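PDB 4N1Y: estrogen receptor from Crassostrea gigas, which probably acts as a constitutively active transcription factor of the steroid receptor family, its ligand-binding domain no longer switched on by hormone. Local coordinates for residues 75-80 with 146-151; 43-48 with 222-227; 21-26 with 100-105. One frame throughout, in Å; residues are numbered along the deposited sequence.

Contact 1. Residues 75-80 with 146-151; sequences ECCWME and MVLVNA
Cys77 turns its SG between its own backbone N and carbonyl carbon (chi1 78°), which carries the sulfur across to Leu148, while Glu80 starts with CG anti to its carbonyl carbon (chi1 -48°) and runs extended from there toward Val147. Both belong to the interior of the all-helical nuclear receptor ligand-binding fold, where helix 67-89 meets the C-terminal end of helix 137-149. The SG of Cys77 comes to 3.7 Å from CA of Leu148 and 3.9 Å from its CD1. A small, polarisable thiol suits this place because it can lie close against the helix backbone. Ala151, smaller still, sets its CB against both cysteines, 3.7 Å from CB of Cys77 and the same from CB of Cys76. This lets the backbones come close, with CA of Cys77 and CA of Ala151 5.4 Å apart. Farther along, Val147 lays CG1 against the Glu80 chain, 3.8 Å from Glu80 CB. The buried Glu80 carboxylate has its main partner in Arg199 of helix 187-215, a salt bridge that probably offsets the cost of burying the charge. Where helix 137-149 ends, Ala151 N bonds back to Leu148 O, three residues earlier, and Val147 O is served by a water instead: the water donates to Val147 O and to Glu80 OE1, each at 2.8 Å.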
loop_
_atom_site.group_PDB
_atom_site.type_symbol
_atom_site.label_atom_id
_atom_site.label_comp_id
_atom_site.label_asym_id
_atom_site.label_seq_id
_atom_site.Cartn_x
_atom_site.Cartn_y
_atom_site.Cartn_z
ATOM N N GLU B 75 -10.881 -10.669 -5.658
ATOM C CA GLU B 75 -11.084 -10.809 -4.222
ATOM C C GLU B 75 -10.072 -9.960 -3.449
ATOM O O GLU B 75 -10.406 -9.348 -2.435
ATOM C CB GLU B 75 -10.976 -12.277 -3.790
ATOM C CG GLU B 75 -12.282 -13.076 -3.938
ATOM C CD GLU B 75 -12.097 -14.569 -3.715
ATOM O OE1 GLU B 75 -10.968 -14.998 -3.382
ATOM O OE2 GLU B 75 -13.082 -15.320 -3.884
ATOM N N CYS B 76 -8.854 -9.852 -3.960
ATOM C CA CYS B 76 -7.874 -9.047 -3.253
ATOM C C CYS B 76 -8.167 -7.551 -3.340
ATOM O O CYS B 76 -8.161 -6.866 -2.318
ATOM C CB CYS B 76 -6.465 -9.328 -3.770
ATOM S SG CYS B 76 -5.813 -10.971 -3.378
ATOM N N CYS B 77 -8.487 -7.058 -4.535
ATOM C CA CYS B 77 -8.381 -5.626 -4.777
ATOM C C CYS B 77 -9.701 -4.880 -5.038
ATOM O O CYS B 77 -9.670 -3.694 -5.386
ATOM C CB CYS B 77 -7.450 -5.391 -5.968
ATOM S SG CYS B 77 -8.278 -5.713 -7.543
ATOM N N TRP B 78 -10.844 -5.541 -4.853
ATOM C CA TRP B 78 -12.127 -4.932 -5.205
ATOM C C TRP B 78 -12.331 -3.621 -4.475
ATOM O O TRP B 78 -12.754 -2.632 -5.077
ATOM C CB TRP B 78 -13.289 -5.875 -4.900
ATOM C CG TRP B 78 -13.385 -6.281 -3.455
ATOM C CD1 TRP B 78 -12.628 -7.226 -2.816
ATOM C CD2 TRP B 78 -14.307 -5.783 -2.479
ATOM N NE1 TRP B 78 -13.010 -7.332 -1.502
ATOM C CE2 TRP B 78 -14.033 -6.452 -1.266
ATOM C CE3 TRP B 78 -15.321 -4.819 -2.505
ATOM C CZ2 TRP B 78 -14.738 -6.189 -0.093
ATOM C CZ3 TRP B 78 -16.020 -4.562 -1.335
ATOM C CH2 TRP B 78 -15.728 -5.249 -0.151
ATOM N N MET B 79 -12.007 -3.597 -3.189
ATOM C CA MET B 79 -12.225 -2.383 -2.408
ATOM C C MET B 79 -11.302 -1.246 -2.850
ATOM O O MET B 79 -11.703 -0.081 -2.844
ATOM C CB MET B 79 -12.042 -2.654 -0.918
ATOM C CG MET B 79 -12.223 -1.424 -0.045
ATOM S SD MET B 79 -13.908 -0.768 -0.121
ATOM C CE MET B 79 -14.668 -1.732 1.189
ATOM N N GLU B 80 -10.064 -1.580 -3.203
ATOM C CA GLU B 80 -9.115 -0.577 -3.687
ATOM C C GLU B 80 -9.652 0.058 -4.966
ATOM O O GLU B 80 -9.626 1.277 -5.130
ATOM C CB GLU B 80 -7.739 -1.186 -3.962
ATOM C CG GLU B 80 -7.191 -2.066 -2.862
ATOM C CD GLU B 80 -5.898 -2.774 -3.265
ATOM O OE1 GLU B 80 -5.015 -2.113 -3.853
ATOM O OE2 GLU B 80 -5.786 -4.005 -3.038
ATOM N N MET B 146 -3.696 -1.622 -13.338
ATOM C CA MET B 146 -2.525 -1.895 -12.532
ATOM C C MET B 146 -2.899 -2.365 -11.120
ATOM O O MET B 146 -2.346 -3.344 -10.617
ATOM C CB MET B 146 -1.658 -0.644 -12.455
ATOM C CG MET B 146 -0.342 -0.898 -11.821
ATOM S SD MET B 146 0.426 -2.328 -12.583
ATOM C CE MET B 146 1.277 -1.519 -13.915
ATOM N N VAL B 147 -3.877 -1.701 -10.508
ATOM C CA VAL B 147 -4.323 -2.062 -9.161
ATOM C C VAL B 147 -4.773 -3.518 -9.157
ATOM O O VAL B 147 -4.474 -4.274 -8.238
ATOM C CB VAL B 147 -5.473 -1.160 -8.668
ATOM C CG1 VAL B 147 -6.070 -1.717 -7.357
ATOM C CG2 VAL B 147 -4.968 0.245 -8.440
ATOM N N LEU B 148 -5.489 -3.889 -10.211
ATOM C CA LEU B 148 -5.948 -5.252 -10.429
ATOM C C LEU B 148 -4.807 -6.263 -10.546
ATOM O O LEU B 148 -4.762 -7.229 -9.805
ATOM C CB LEU B 148 -6.794 -5.297 -11.695
ATOM C CG LEU B 148 -7.277 -6.661 -12.145
ATOM C CD1 LEU B 148 -8.259 -7.199 -11.138
ATOM C CD2 LEU B 148 -7.924 -6.522 -13.508
ATOM N N VAL B 149 -3.865 -6.021 -11.454
ATOM C CA VAL B 149 -2.816 -7.004 -11.701
ATOM C C VAL B 149 -1.742 -6.988 -10.614
ATOM O O VAL B 149 -0.949 -7.930 -10.512
ATOM C CB VAL B 149 -2.133 -6.789 -13.088
ATOM C CG1 VAL B 149 -3.185 -6.663 -14.183
ATOM C CG2 VAL B 149 -1.243 -5.559 -13.071
ATOM N N ASN B 150 -1.736 -5.938 -9.794
ATOM C CA ASN B 150 -0.797 -5.836 -8.678
ATOM C C ASN B 150 -1.463 -6.291 -7.380
ATOM O O ASN B 150 -0.894 -6.144 -6.293
ATOM C CB ASN B 150 -0.310 -4.401 -8.509
ATOM C CG ASN B 150 0.942 -4.300 -7.647
ATOM O OD1 ASN B 150 1.903 -5.049 -7.849
ATOM N ND2 ASN B 150 0.925 -3.398 -6.655
ATOM N N ALA B 151 -2.670 -6.845 -7.497
ATOM C CA ALA B 151 -3.446 -7.212 -6.313
ATOM C C ALA B 151 -2.707 -8.204 -5.422
ATOM O O ALA B 151 -2.608 -8.008 -4.217
ATOM C CB ALA B 151 -4.796 -7.785 -6.716
HETATM O O HOH W 1 -3.653 -3.881 -5.621
#

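Contact 2. Residues 43-48 with 222-227; sequences KLAERE and DLLKEM
The C-terminal activation helix of a nuclear receptor, which carries the core motif of AF-2, enters this contact with its first turns: Leu223 to Met227 fit most of the hydrophobic-hydrophobic-x-Glu-hydrophobic-hydrophobic pattern of such helices, and they lie across helix 34-56 in a place consistent with the active conformation. The two short segments cross almost perpendicularly, at 87°, with their axes 9.5 Å apart at the closest. So steep a crossing confines the contact to a small patch, and one side chain, Glu46, does most of the touching. Its CB leaves the helix obliquely, but chi1 of -116° and an extended chain beyond CG bring the carboxylate over to Leu223 and Leu224. Glu46 CG meets Leu224 CB at 3.4 Å. Glu46 OE1 lies 3.4 Å from Leu223 CB, the two side chains running past each other in opposite directions. Glutamate suits both demands here, since its methylene groups pack on leucine while its carboxylate lies near the first turn of the other helix, with Glu46 OE2 3.6 Å from Leu224 N. The positive end of that helix would probably favour the negative charge. Within its own helix, Glu46 is also paired with Lys43, one turn earlier: Lys43 NZ donates to Glu46 OE2 at 2.9 Å, from well above the carboxylate plane, 60° out of it. A second salt bridge joins Lys225 NZ to Asp222 OD1, here met nearly end-on. Ala45, short enough not to hold the helices apart, adds its CB at 4.2 Å from Leu224 CD2. Around this patch, Leu223 packs on Leu49 and Val50 and Leu224 on Val42 and Leu49, all of helix 34-56, while Leu224 and Met227 reach Trp78 of helix 67-89.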
loop_
_atom_site.group_PDB
_atom_site.type_symbol
_atom_site.label_atom_id
_atom_site.label_comp_id
_atom_site.label_asym_id
_atom_site.label_seq_id
_atom_site.Cartn_x
_atom_site.Cartn_y
_atom_site.Cartn_z
ATOM N N LYS B 43 -24.698 -0.564 -1.158
ATOM C CA LYS B 43 -25.228 -1.134 -2.378
ATOM C C LYS B 43 -24.836 -0.379 -3.641
ATOM O O LYS B 43 -24.845 -0.952 -4.731
ATOM C CB LYS B 43 -26.724 -1.313 -2.253
ATOM C CG LYS B 43 -26.885 -2.788 -2.342
ATOM C CD LYS B 43 -28.168 -3.446 -1.912
ATOM C CE LYS B 43 -27.764 -4.886 -1.979
ATOM N NZ LYS B 43 -26.520 -5.070 -1.077
ATOM N N LEU B 44 -24.406 0.868 -3.487
ATOM C CA LEU B 44 -23.783 1.556 -4.591
ATOM C C LEU B 44 -22.527 0.756 -4.891
ATOM O O LEU B 44 -22.187 0.513 -6.052
ATOM C CB LEU B 44 -23.457 2.994 -4.234
ATOM C CG LEU B 44 -22.938 3.806 -5.409
ATOM C CD1 LEU B 44 -23.924 3.794 -6.564
ATOM C CD2 LEU B 44 -22.648 5.213 -4.959
ATOM N N ALA B 45 -21.885 0.294 -3.818
ATOM C CA ALA B 45 -20.667 -0.483 -3.918
ATOM C C ALA B 45 -20.915 -1.766 -4.678
ATOM O O ALA B 45 -20.103 -2.162 -5.506
ATOM C CB ALA B 45 -20.129 -0.793 -2.557
ATOM N N GLU B 46 -22.032 -2.418 -4.397
ATOM C CA GLU B 46 -22.327 -3.681 -5.056
ATOM C C GLU B 46 -22.606 -3.526 -6.552
ATOM O O GLU B 46 -22.211 -4.380 -7.348
ATOM C CB GLU B 46 -23.484 -4.389 -4.363
ATOM C CG GLU B 46 -23.003 -5.691 -3.779
ATOM C CD GLU B 46 -24.108 -6.606 -3.334
ATOM O OE1 GLU B 46 -24.693 -7.301 -4.193
ATOM O OE2 GLU B 46 -24.366 -6.643 -2.112
ATOM N N ARG B 47 -23.267 -2.440 -6.942
ATOM C CA ARG B 47 -23.533 -2.220 -8.358
ATOM C C ARG B 47 -22.212 -1.921 -9.075
ATOM O O ARG B 47 -21.944 -2.454 -10.146
ATOM C CB ARG B 47 -24.537 -1.085 -8.546
ATOM C CG ARG B 47 -25.883 -1.363 -7.890
ATOM C CD ARG B 47 -27.011 -0.511 -8.484
ATOM N NE ARG B 47 -26.573 0.863 -8.736
ATOM C CZ ARG B 47 -27.026 1.634 -9.718
ATOM N NH1 ARG B 47 -27.946 1.178 -10.562
ATOM N NH2 ARG B 47 -26.558 2.868 -9.854
ATOM N N GLU B 48 -21.358 -1.114 -8.454
ATOM C CA GLU B 48 -20.083 -0.777 -9.070
ATOM C C GLU B 48 -19.232 -2.054 -9.072
ATOM O O GLU B 48 -18.374 -2.247 -9.935
ATOM C CB GLU B 48 -19.384 0.403 -8.349
ATOM C CG GLU B 48 -20.250 1.704 -8.277
ATOM C CD GLU B 48 -19.600 2.905 -7.546
ATOM O OE1 GLU B 48 -18.726 2.702 -6.667
ATOM O OE2 GLU B 48 -20.015 4.063 -7.819
ATOM N N ASP B 222 -25.479 -10.639 -1.498
ATOM C CA ASP B 222 -24.616 -11.788 -1.416
ATOM C C ASP B 222 -23.318 -11.595 -2.171
ATOM O O ASP B 222 -22.291 -12.119 -1.754
ATOM C CB ASP B 222 -25.371 -13.004 -1.910
ATOM C CG ASP B 222 -26.625 -13.258 -1.100
ATOM O OD1 ASP B 222 -26.530 -13.257 0.139
ATOM O OD2 ASP B 222 -27.709 -13.455 -1.687
ATOM N N LEU B 223 -23.347 -10.810 -3.243
ATOM C CA LEU B 223 -22.111 -10.524 -3.955
ATOM C C LEU B 223 -21.092 -9.843 -3.063
ATOM O O LEU B 223 -19.966 -10.320 -2.922
ATOM C CB LEU B 223 -22.371 -9.649 -5.168
ATOM C CG LEU B 223 -21.087 -9.283 -5.922
ATOM C CD1 LEU B 223 -20.427 -10.485 -6.572
ATOM C CD2 LEU B 223 -21.324 -8.176 -6.943
ATOM N N LEU B 224 -21.505 -8.751 -2.434
ATOM C CA LEU B 224 -20.622 -8.011 -1.549
ATOM C C LEU B 224 -20.262 -8.910 -0.371
ATOM O O LEU B 224 -19.136 -8.921 0.131
ATOM C CB LEU B 224 -21.297 -6.729 -1.067
ATOM C CG LEU B 224 -20.359 -5.621 -0.617
ATOM C CD1 LEU B 224 -19.276 -5.483 -1.637
ATOM C CD2 LEU B 224 -21.099 -4.322 -0.488
ATOM N N LYS B 225 -21.257 -9.653 0.075
ATOM C CA LYS B 225 -21.089 -10.537 1.200
ATOM C C LYS B 225 -20.085 -11.677 0.895
ATOM O O LYS B 225 -19.309 -12.061 1.772
ATOM C CB LYS B 225 -22.460 -11.040 1.628
ATOM C CG LYS B 225 -22.481 -12.071 2.702
ATOM C CD LYS B 225 -23.867 -12.697 2.715
ATOM C CE LYS B 225 -24.944 -11.611 2.714
ATOM N NZ LYS B 225 -26.328 -12.163 2.638
ATOM N N GLU B 226 -20.061 -12.203 -0.331
ATOM C CA GLU B 226 -19.074 -13.250 -0.647
ATOM C C GLU B 226 -17.682 -12.624 -0.656
ATOM O O GLU B 226 -16.703 -13.253 -0.247
ATOM C CB GLU B 226 -19.325 -13.960 -1.992
ATOM C CG GLU B 226 -20.729 -14.525 -2.235
ATOM C CD GLU B 226 -20.924 -15.057 -3.666
ATOM O OE1 GLU B 226 -20.399 -14.420 -4.602
ATOM O OE2 GLU B 226 -21.672 -16.048 -3.868
ATOM N N MET B 227 -17.582 -11.396 -1.154
ATOM C CA MET B 227 -16.293 -10.723 -1.180
ATOM C C MET B 227 -15.727 -10.548 0.219
ATOM O O MET B 227 -14.522 -10.681 0.431
ATOM C CB MET B 227 -16.406 -9.367 -1.871
ATOM C CG MET B 227 -16.874 -9.519 -3.283
ATOM S SD MET B 227 -15.664 -10.442 -4.248
ATOM C CE MET B 227 -14.556 -9.138 -4.733
#

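Contact 3. Residues 21-26 with 100-105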
loop_
_atom_site.group_PDB
_atom_site.type_symbol
_atom_site.label_atom_id
_atom_site.label_comp_id
_atom_site.label_asym_id
_atom_site.label_seq_id
_atom_site.Cartn_x
_atom_site.Cartn_y
_atom_site.Cartn_z
ATOM N N VAL B 21 -20.854 5.800 -15.018
ATOM C CA VAL B 21 -21.059 6.320 -13.673
ATOM C C VAL B 21 -22.460 6.001 -13.198
ATOM O O VAL B 21 -23.442 6.235 -13.898
ATOM C CB VAL B 21 -20.786 7.811 -13.570
ATOM C CG1 VAL B 21 -19.832 8.059 -12.402
ATOM C CG2 VAL B 21 -20.182 8.315 -14.864
ATOM N N LEU B 22 -22.538 5.482 -11.982
ATOM C CA LEU B 22 -23.796 5.018 -11.423
ATOM C C LEU B 22 -24.414 6.033 -10.473
ATOM O O LEU B 22 -23.719 6.695 -9.706
ATOM C CB LEU B 22 -23.593 3.687 -10.700
ATOM C CG LEU B 22 -23.107 2.533 -11.576
ATOM C CD1 LEU B 22 -22.648 1.399 -10.696
ATOM C CD2 LEU B 22 -24.176 2.063 -12.557
ATOM N N GLU B 23 -25.732 6.146 -10.549
ATOM C CA GLU B 23 -26.487 6.997 -9.658
ATOM C C GLU B 23 -26.709 6.205 -8.382
ATOM O O GLU B 23 -26.740 4.976 -8.427
ATOM C CB GLU B 23 -27.842 7.342 -10.272
ATOM C CG GLU B 23 -27.794 8.187 -11.514
ATOM C CD GLU B 23 -27.433 9.614 -11.236
ATOM O OE1 GLU B 23 -27.307 9.977 -10.046
ATOM O OE2 GLU B 23 -27.289 10.379 -12.213
ATOM N N SER B 24 -26.840 6.870 -7.240
ATOM C CA SER B 24 -27.047 6.112 -6.011
ATOM C C SER B 24 -28.539 5.941 -5.770
ATOM O O SER B 24 -28.954 5.020 -5.063
ATOM C CB SER B 24 -26.389 6.785 -4.799
ATOM O OG SER B 24 -26.933 8.067 -4.542
ATOM N N HIS B 25 -29.338 6.815 -6.383
ATOM C CA HIS B 25 -30.761 6.931 -6.054
ATOM C C HIS B 25 -31.008 6.941 -4.545
ATOM O O HIS B 25 -31.972 6.360 -4.042
ATOM C CB HIS B 25 -31.551 5.818 -6.740
ATOM C CG HIS B 25 -31.503 5.893 -8.233
ATOM N ND1 HIS B 25 -30.594 5.188 -8.992
ATOM C CD2 HIS B 25 -32.279 6.575 -9.108
ATOM C CE1 HIS B 25 -30.797 5.452 -10.272
ATOM N NE2 HIS B 25 -31.817 6.285 -10.368
ATOM N N HIS B 26 -30.119 7.614 -3.827
ATOM C CA HIS B 26 -30.270 7.750 -2.397
ATOM C C HIS B 26 -31.490 8.609 -2.113
ATOM O O HIS B 26 -31.757 9.576 -2.828
ATOM C CB HIS B 26 -29.032 8.379 -1.770
ATOM C CG HIS B 26 -29.161 8.616 -0.298
ATOM N ND1 HIS B 26 -28.848 7.654 0.640
ATOM C CD2 HIS B 26 -29.618 9.682 0.400
ATOM C CE1 HIS B 26 -29.074 8.129 1.849
ATOM N NE2 HIS B 26 -29.547 9.358 1.732
ATOM N N PHE B 100 -19.464 9.701 -4.403
ATOM C CA PHE B 100 -19.672 8.262 -4.586
ATOM C C PHE B 100 -20.553 8.011 -5.790
ATOM O O PHE B 100 -20.366 7.058 -6.554
ATOM C CB PHE B 100 -20.262 7.651 -3.325
ATOM C CG PHE B 100 -19.397 7.855 -2.136
ATOM C CD1 PHE B 100 -18.313 7.026 -1.907
ATOM C CD2 PHE B 100 -19.637 8.906 -1.264
ATOM C CE1 PHE B 100 -17.485 7.231 -0.823
ATOM C CE2 PHE B 100 -18.818 9.114 -0.171
ATOM C CZ PHE B 100 -17.739 8.277 0.050
ATOM N N ALA B 101 -21.517 8.894 -5.948
ATOM C CA ALA B 101 -22.302 8.956 -7.149
ATOM C C ALA B 101 -22.560 10.438 -7.358
ATOM O O ALA B 101 -22.334 11.234 -6.443
ATOM C CB ALA B 101 -23.596 8.162 -7.000
ATOM N N PRO B 102 -22.993 10.832 -8.564
ATOM C CA PRO B 102 -23.422 12.225 -8.719
ATOM C C PRO B 102 -24.554 12.507 -7.725
ATOM O O PRO B 102 -24.704 13.594 -7.163
ATOM C CB PRO B 102 -23.927 12.287 -10.166
ATOM C CG PRO B 102 -23.320 11.124 -10.851
ATOM C CD PRO B 102 -23.095 10.067 -9.818
ATOM N N ASP B 103 -25.310 11.439 -7.493
ATOM C CA ASP B 103 -26.471 11.367 -6.622
ATOM C C ASP B 103 -26.112 11.443 -5.132
ATOM O O ASP B 103 -26.991 11.551 -4.283
ATOM C CB ASP B 103 -27.149 10.023 -6.923
ATOM C CG ASP B 103 -28.628 10.043 -6.753
ATOM O OD1 ASP B 103 -29.128 10.754 -5.860
ATOM O OD2 ASP B 103 -29.295 9.331 -7.534
ATOM N N LEU B 104 -24.816 11.405 -4.822
ATOM C CA LEU B 104 -24.401 11.201 -3.444
ATOM C C LEU B 104 -23.015 11.763 -3.129
ATOM O O LEU B 104 -22.035 11.009 -3.061
ATOM C CB LEU B 104 -24.429 9.708 -3.122
ATOM C CG LEU B 104 -24.307 9.365 -1.647
ATOM C CD1 LEU B 104 -25.464 10.056 -0.948
ATOM C CD2 LEU B 104 -24.360 7.863 -1.439
ATOM N N VAL B 105 -22.924 13.075 -2.939
ATOM C CA VAL B 105 -21.659 13.691 -2.544
ATOM C C VAL B 105 -21.610 13.941 -1.036
ATOM O O VAL B 105 -22.410 14.701 -0.501
ATOM C CB VAL B 105 -21.450 15.015 -3.272
ATOM C CG1 VAL B 105 -20.102 15.607 -2.910
ATOM C CG2 VAL B 105 -21.555 14.796 -4.768
#
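Two carboxylates meet here, those of Glu23 and Asp103: Glu23 OE1 lies 3.3 Å from Asp103 OD2, their planes 77° apart. Both oxygens are acceptors, and they are not hydrogen-bonded to each other. Asp103 OD2 also accepts a hydrogen bond of 2.8 Å from His25 N, bent to 131° at the hydrogen and arriving from above the carboxylate plane. The same oxygen lies over one face of the His25 ring, toward its rim. Asp103 suits this corner because its short chain reaches the loop from a type I turn, Ala101 to Leu104. Next to it, Ser24 holds OG between its backbone N and carbonyl carbon (chi1 62°), where it accepts from His26 N at 3.3 Å, an ST turn, and OG also lies against CB of Asp103 and Leu104. Leu104 CD1 lies over one face of the His26 ring, 4.0 Å from His26 CG, while His26 ND1 is hydrogen-bonded to Ser40 OG. The methyl of Ala101 points at the loop backbone, its CB 3.5 Å from Ser24 N. In the fold, the loop between helices 7-15 and 34-56 thus lies along the turn of the hairpin formed by strands 97-99 and 104-107, with Leu22 reaching helix 34-56.

Contact 2 stands between the other two, its centre 15 Å from each, whereas contacts 1 and 3 are 23 Å apart between centres and about 9 Å apart at their nearest atoms. Trp78, on the far side of its helix from contact 1, joins contacts 1 and 2: its CD1 lies 3.3 Å from Met227 CE and its CZ3 3.4 Å from Leu224 CD1. The activation helix therefore packs directly on the segment 75-80 that faces helix 137-149. Toward contact 3, Arg47 brings NH2 to 2.6 Å from Glu23 O. Residues 43-48 thus meet both the activation helix and the 21-26 loop.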